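Local atomic coordinates of beta sliding clamp (Borrelia burgdorferi, PDB entry 6DJ8), a protein that probably tethers DNA polymerases and other proteins to DNA as a ring-shaped head-to-tail homodimer, giving them processivity. Residues Arg36-Ile41 with Lys128-Ser133; Leu306-Leu311 with Glu342-Asn347. All coordinates share one frame; numbering follows the deposited sequence.

Contact 1 of 2, residues Arg36-Ile41 with Lys128-Ser133; sequences RNMNDI and KEPTFS
A type I beta turn running from N37 to D40, reinforced by an Asx turn, meets the F132 ring in the N-terminal domain, beside the second subunit, while its M38 side chain reaches P130. The ring meets mostly backbone: N39 O lies at its edge, near the ring plane, 3.3 Å from F132 CE2, while M38 O approaches F132 CZ obliquely at 3.5 Å. I41 adds the apolar partner, its CG2 branch 3.5 Å from F132 CE2, with the two side chains crossing at about a right angle. M38 is fully extended (chi1 167°, with the later torsions also anti), which carries M38 CE out to P130 CG, a tight 3.3 Å away. Within the turn, N37 O accepts from D40 N at 2.8 Å and N37 OD1 from N39 N at 2.5 Å, the latter donor standing 56° out of the amide carbonyl plane. Nearby, E129 bridges to R324 of the second subunit, whose T322 packs on M38. Contact between the segments thus rests on apolar touches and on one carbonyl oxygen, N39 O, at the ring edge, probably a weak electrostatic attraction, while the turn's own bonds probably steady its backbone.

Contact 2 of 2, residues Leu306-Leu311 with Glu342-Asn347; sequences LTFSEL and EVMAIN
An antiparallel beta ladder in the C-terminal domain joins L306, T307 and F308 to M344, V343 and E342, setting strand 342-347 beside strand 303-308. Two hydrogen-bonded pairs enclose one non-hydrogen-bonded pair. At the first, L306 N donates to M344 O (2.7 Å) and M344 N returns a bond to L306 O (2.9 Å); at the other, F308 N reaches E342 O (2.9 Å) and E342 N reaches F308 O (3.2 Å). Between them, V343 CA approaches L306 O and T307 CA approaches E342 O in CA-H...O contacts. T307 and V343 project from the same face, lying side by side with T307 CG2 3.8 Å from V343 CG2 and T307 OG1 about equally near both valine methyls. L306, F308 and M344 are buried on the other face. There L306 CB rests against M344 CG (4.0 Å), and L306 CD1 meets I346 CG2 at 3.9 Å. With chi1 at 63°, M344 CG sits between backbone N and carbonyl carbon, and the chain bends at chi3 (65°); M344 SD lies obliquely to the F308 ring, 4.4 Å from F308 CE1. F367 and Y337 also meet this ring, and E342 OE1 is hydrogen-bonded to S369 OG. Beyond I346 the strand ends at N347, which caps helix 348-355 through OD1 to Y350 N. Alternating hydrogen-bonded and non-hydrogen-bonded pairs mark a regular antiparallel ladder, here in one of the sheets that, with helices, build the domains of this DNA-encircling family.

Overall arrangement
The two contacts lie at opposite sides of the chain's centre, their own centres about 56 Å apart and their nearest atoms about 30 Å apart, and they do not touch. Contact 1 closes in the N-terminal domain before contact 2 opens in the C-terminal domain, with the central domain between them in sequence. They share no sheet: 128-133 leaves the strand that is outermost within the chain in one antiparallel sheet, whereas contact 2 joins two strands of another. At contact 1 the sheet continues into the second subunit, meeting residues of its C-terminal domain, consistent with head-to-tail ring closure; no other chain of the assembly touches contact 2.

Contact 1 of 2, residues Arg36-Ile41 with Lys128-Ser133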
loop_
_atom_site.group_PDB
_atom_site.type_symbol
_atom_site.label_atom_id
_atom_site.label_comp_id
_atom_site.label_asym_id
_atom_site.label_seq_id
_atom_site.Cartn_x
_atom_site.Cartn_y
_atom_site.Cartn_z
ATOM N N ARG A 36 -0.643 21.010 0.103
ATOM C CA ARG A 36 -0.695 21.424 -1.291
ATOM C C ARG A 36 0.702 21.704 -1.828
ATOM O O ARG A 36 1.273 20.878 -2.545
ATOM C CB ARG A 36 -1.585 22.658 -1.460
ATOM C CG ARG A 36 -3.066 22.355 -1.329
ATOM C CD ARG A 36 -3.930 23.408 -2.013
ATOM N NE ARG A 36 -3.720 24.753 -1.483
ATOM C CZ ARG A 36 -4.103 25.150 -0.273
ATOM N NH1 ARG A 36 -4.699 24.303 0.550
ATOM N NH2 ARG A 36 -3.873 26.394 0.124
ATOM N N ASN A 37 1.263 22.855 -1.475
ATOM C CA ASN A 37 2.487 23.336 -2.091
ATOM C C ASN A 37 3.374 23.956 -1.020
ATOM O O ASN A 37 2.891 24.508 -0.027
ATOM C CB ASN A 37 2.196 24.310 -3.249
ATOM C CG ASN A 37 2.566 25.742 -2.931
ATOM O OD1 ASN A 37 3.732 26.124 -3.005
ATOM N ND2 ASN A 37 1.562 26.553 -2.602
ATOM N N MET A 38 4.685 23.813 -1.223
ATOM C CA MET A 38 5.679 24.260 -0.257
ATOM C C MET A 38 5.603 25.754 0.037
ATOM O O MET A 38 6.005 26.178 1.127
ATOM C CB MET A 38 7.053 23.876 -0.808
ATOM C CG MET A 38 8.253 24.491 -0.157
ATOM S SD MET A 38 9.703 23.965 -1.096
ATOM C CE MET A 38 11.003 24.568 -0.049
ATOM N N ASN A 39 5.054 26.555 -0.876
ATOM C CA ASN A 39 4.869 27.983 -0.639
ATOM C C ASN A 39 3.583 28.308 0.096
ATOM O O ASN A 39 3.336 29.487 0.356
ATOM C CB ASN A 39 4.896 28.777 -1.946
ATOM C CG ASN A 39 6.291 28.935 -2.490
ATOM O OD1 ASN A 39 7.265 28.852 -1.744
ATOM N ND2 ASN A 39 6.400 29.184 -3.790
ATOM N N ASP A 40 2.773 27.313 0.432
ATOM C CA ASP A 40 1.467 27.547 1.038
ATOM C C ASP A 40 1.569 27.593 2.560
ATOM O O ASP A 40 1.917 26.594 3.195
ATOM C CB ASP A 40 0.516 26.433 0.623
ATOM C CG ASP A 40 -0.868 26.627 1.168
ATOM O OD1 ASP A 40 -1.166 27.731 1.670
ATOM O OD2 ASP A 40 -1.632 25.645 1.147
ATOM N N ILE A 41 1.188 28.727 3.149
ATOM C CA ILE A 41 1.272 28.842 4.600
ATOM C C ILE A 41 0.318 27.879 5.293
ATOM O O ILE A 41 0.552 27.519 6.452
ATOM C CB ILE A 41 1.007 30.279 5.083
ATOM C CG1 ILE A 41 -0.419 30.714 4.761
ATOM C CG2 ILE A 41 2.017 31.263 4.507
ATOM C CD1 ILE A 41 -0.830 31.939 5.537
ATOM N N LYS A 128 19.314 21.750 5.036
ATOM C CA LYS A 128 18.869 23.138 5.010
ATOM C C LYS A 128 17.420 23.145 4.561
ATOM O O LYS A 128 17.121 22.727 3.437
ATOM C CB LYS A 128 19.727 24.005 4.077
ATOM C CG LYS A 128 21.160 24.173 4.529
ATOM C CD LYS A 128 21.882 25.254 3.711
ATOM C CE LYS A 128 23.324 25.425 4.174
ATOM N NZ LYS A 128 24.138 26.312 3.267
ATOM N N GLU A 129 16.535 23.624 5.432
ATOM C CA GLU A 129 15.098 23.648 5.161
ATOM C C GLU A 129 14.616 25.090 5.097
ATOM O O GLU A 129 14.644 25.803 6.121
ATOM C CB GLU A 129 14.332 22.879 6.231
ATOM C CG GLU A 129 14.556 21.363 6.199
ATOM C CD GLU A 129 13.893 20.690 4.991
ATOM O OE1 GLU A 129 13.129 21.364 4.256
ATOM O OE2 GLU A 129 14.127 19.471 4.784
ATOM N N PRO A 130 14.175 25.557 3.941
ATOM C CA PRO A 130 13.674 26.928 3.849
ATOM C C PRO A 130 12.415 27.101 4.676
ATOM O O PRO A 130 11.642 26.162 4.877
ATOM C CB PRO A 130 13.414 27.142 2.350
ATOM C CG PRO A 130 13.537 25.776 1.709
ATOM C CD PRO A 130 14.482 25.023 2.608
ATOM N N THR A 131 12.255 28.311 5.197
ATOM C CA THR A 131 11.149 28.671 6.076
ATOM C C THR A 131 10.388 29.860 5.516
ATOM O O THR A 131 10.823 30.517 4.569
ATOM C CB THR A 131 11.651 29.004 7.485
ATOM O OG1 THR A 131 12.546 30.128 7.403
ATOM C CG2 THR A 131 12.378 27.817 8.088
ATOM N N PHE A 132 9.235 30.136 6.118
ATOM C CA PHE A 132 8.522 31.344 5.747
ATOM C C PHE A 132 9.160 32.550 6.415
ATOM O O PHE A 132 9.951 32.425 7.354
ATOM C CB PHE A 132 7.044 31.226 6.117
ATOM C CG PHE A 132 6.288 30.314 5.208
ATOM C CD1 PHE A 132 6.260 28.949 5.444
ATOM C CD2 PHE A 132 5.645 30.813 4.084
ATOM C CE1 PHE A 132 5.592 28.095 4.586
ATOM C CE2 PHE A 132 4.970 29.966 3.221
ATOM C CZ PHE A 132 4.943 28.605 3.472
ATOM N N SER A 133 8.839 33.727 5.884
ATOM C CA SER A 133 9.264 34.985 6.473
ATOM C C SER A 133 8.526 35.220 7.785
ATOM O O SER A 133 7.466 34.640 8.041
ATOM C CB SER A 133 9.022 36.149 5.508
#

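Contact 2 of 2, residues Leu306-Leu311 with Glu342-Asn347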
loop_
_atom_site.group_PDB
_atom_site.type_symbol
_atom_site.label_atom_id
_atom_site.label_comp_id
_atom_site.label_asym_id
_atom_site.label_seq_id
_atom_site.Cartn_x
_atom_site.Cartn_y
_atom_site.Cartn_z
ATOM N N LEU A 306 -29.883 -10.766 2.430
ATOM C CA LEU A 306 -29.847 -11.605 3.620
ATOM C C LEU A 306 -31.158 -12.357 3.750
ATOM O O LEU A 306 -32.229 -11.767 3.594
ATOM C CB LEU A 306 -29.654 -10.777 4.898
ATOM C CG LEU A 306 -28.418 -9.904 5.023
ATOM C CD1 LEU A 306 -28.435 -9.141 6.337
ATOM C CD2 LEU A 306 -27.196 -10.795 4.912
ATOM N N THR A 307 -31.082 -13.647 4.067
ATOM C CA THR A 307 -32.281 -14.415 4.379
ATOM C C THR A 307 -32.132 -15.034 5.759
ATOM O O THR A 307 -31.248 -15.879 5.973
ATOM C CB THR A 307 -32.557 -15.493 3.334
ATOM O OG1 THR A 307 -32.673 -14.870 2.059
ATOM C CG2 THR A 307 -33.897 -16.209 3.655
ATOM N N PHE A 308 -33.001 -14.613 6.684
ATOM C CA PHE A 308 -33.049 -15.147 8.038
ATOM C C PHE A 308 -34.109 -16.242 8.105
ATOM O O PHE A 308 -35.285 -15.991 7.812
ATOM C CB PHE A 308 -33.398 -14.064 9.060
ATOM C CG PHE A 308 -32.302 -13.072 9.325
ATOM C CD1 PHE A 308 -32.136 -11.970 8.517
ATOM C CD2 PHE A 308 -31.469 -13.226 10.417
ATOM C CE1 PHE A 308 -31.147 -11.058 8.786
ATOM C CE2 PHE A 308 -30.499 -12.315 10.691
ATOM C CZ PHE A 308 -30.328 -11.235 9.873
ATOM N N SER A 309 -33.696 -17.438 8.510
ATOM C CA SER A 309 -34.600 -18.531 8.835
ATOM C C SER A 309 -34.137 -19.135 10.153
ATOM O O SER A 309 -33.079 -18.782 10.679
ATOM C CB SER A 309 -34.636 -19.591 7.724
ATOM O OG SER A 309 -33.372 -20.222 7.595
ATOM N N GLU A 310 -34.943 -20.042 10.701
ATOM C CA GLU A 310 -34.604 -20.631 11.992
ATOM C C GLU A 310 -33.307 -21.432 11.920
ATOM O O GLU A 310 -32.510 -21.426 12.864
ATOM C CB GLU A 310 -35.756 -21.494 12.495
ATOM C CG GLU A 310 -35.479 -22.258 13.787
ATOM C CD GLU A 310 -36.776 -22.795 14.413
ATOM O OE1 GLU A 310 -37.864 -22.461 13.886
ATOM O OE2 GLU A 310 -36.709 -23.527 15.431
ATOM N N LEU A 311 -33.071 -22.134 10.816
ATOM C CA LEU A 311 -31.892 -22.986 10.763
ATOM C C LEU A 311 -30.648 -22.287 10.238
ATOM O O LEU A 311 -29.539 -22.764 10.503
ATOM C CB LEU A 311 -32.159 -24.232 9.910
ATOM C CG LEU A 311 -33.196 -25.196 10.484
ATOM C CD1 LEU A 311 -33.203 -26.477 9.676
ATOM C CD2 LEU A 311 -32.949 -25.473 11.967
ATOM N N GLU A 342 -37.560 -14.026 6.748
ATOM C CA GLU A 342 -37.393 -12.639 6.346
ATOM C C GLU A 342 -36.246 -12.531 5.355
ATOM O O GLU A 342 -35.139 -12.996 5.634
ATOM C CB GLU A 342 -37.117 -11.737 7.553
ATOM C CG GLU A 342 -38.308 -11.609 8.503
ATOM C CD GLU A 342 -39.479 -10.872 7.881
ATOM O OE1 GLU A 342 -39.263 -9.815 7.245
ATOM O OE2 GLU A 342 -40.617 -11.352 8.027
ATOM N N VAL A 343 -36.519 -11.912 4.211
ATOM C CA VAL A 343 -35.517 -11.627 3.196
ATOM C C VAL A 343 -35.372 -10.117 3.112
ATOM O O VAL A 343 -36.373 -9.396 3.070
ATOM C CB VAL A 343 -35.902 -12.213 1.828
ATOM C CG1 VAL A 343 -34.779 -11.969 0.828
ATOM C CG2 VAL A 343 -36.224 -13.701 1.940
ATOM N N MET A 344 -34.130 -9.652 3.124
ATOM C CA MET A 344 -33.892 -8.194 3.057
ATOM C C MET A 344 -32.553 -7.905 2.389
ATOM O O MET A 344 -31.690 -8.747 2.399
ATOM C CB MET A 344 -33.841 -7.609 4.462
ATOM C CG MET A 344 -32.709 -8.173 5.239
ATOM S SD MET A 344 -32.463 -7.357 6.776
ATOM C CE MET A 344 -33.979 -7.799 7.605
ATOM N N ALA A 345 -32.450 -6.724 1.813
ATOM C CA ALA A 345 -31.217 -6.259 1.212
ATOM C C ALA A 345 -30.588 -5.219 2.125
ATOM O O ALA A 345 -31.295 -4.411 2.746
ATOM C CB ALA A 345 -31.471 -5.665 -0.178
ATOM N N ILE A 346 -29.257 -5.237 2.195
ATOM C CA ILE A 346 -28.504 -4.337 3.058
ATOM C C ILE A 346 -27.209 -3.966 2.355
ATOM O O ILE A 346 -26.680 -4.735 1.550
ATOM C CB ILE A 346 -28.206 -4.966 4.431
ATOM C CG1 ILE A 346 -27.692 -3.909 5.403
ATOM C CG2 ILE A 346 -27.201 -6.088 4.307
ATOM C CD1 ILE A 346 -27.518 -4.422 6.812
ATOM N N ASN A 347 -26.730 -2.757 2.634
ATOM C CA ASN A 347 -25.435 -2.290 2.137
ATOM C C ASN A 347 -24.323 -3.048 2.846
ATOM O O ASN A 347 -24.108 -2.871 4.052
ATOM C CB ASN A 347 -25.329 -0.788 2.387
ATOM C CG ASN A 347 -24.034 -0.188 1.855
ATOM O OD1 ASN A 347 -22.951 -0.704 2.101
ATOM N ND2 ASN A 347 -24.153 0.930 1.149
#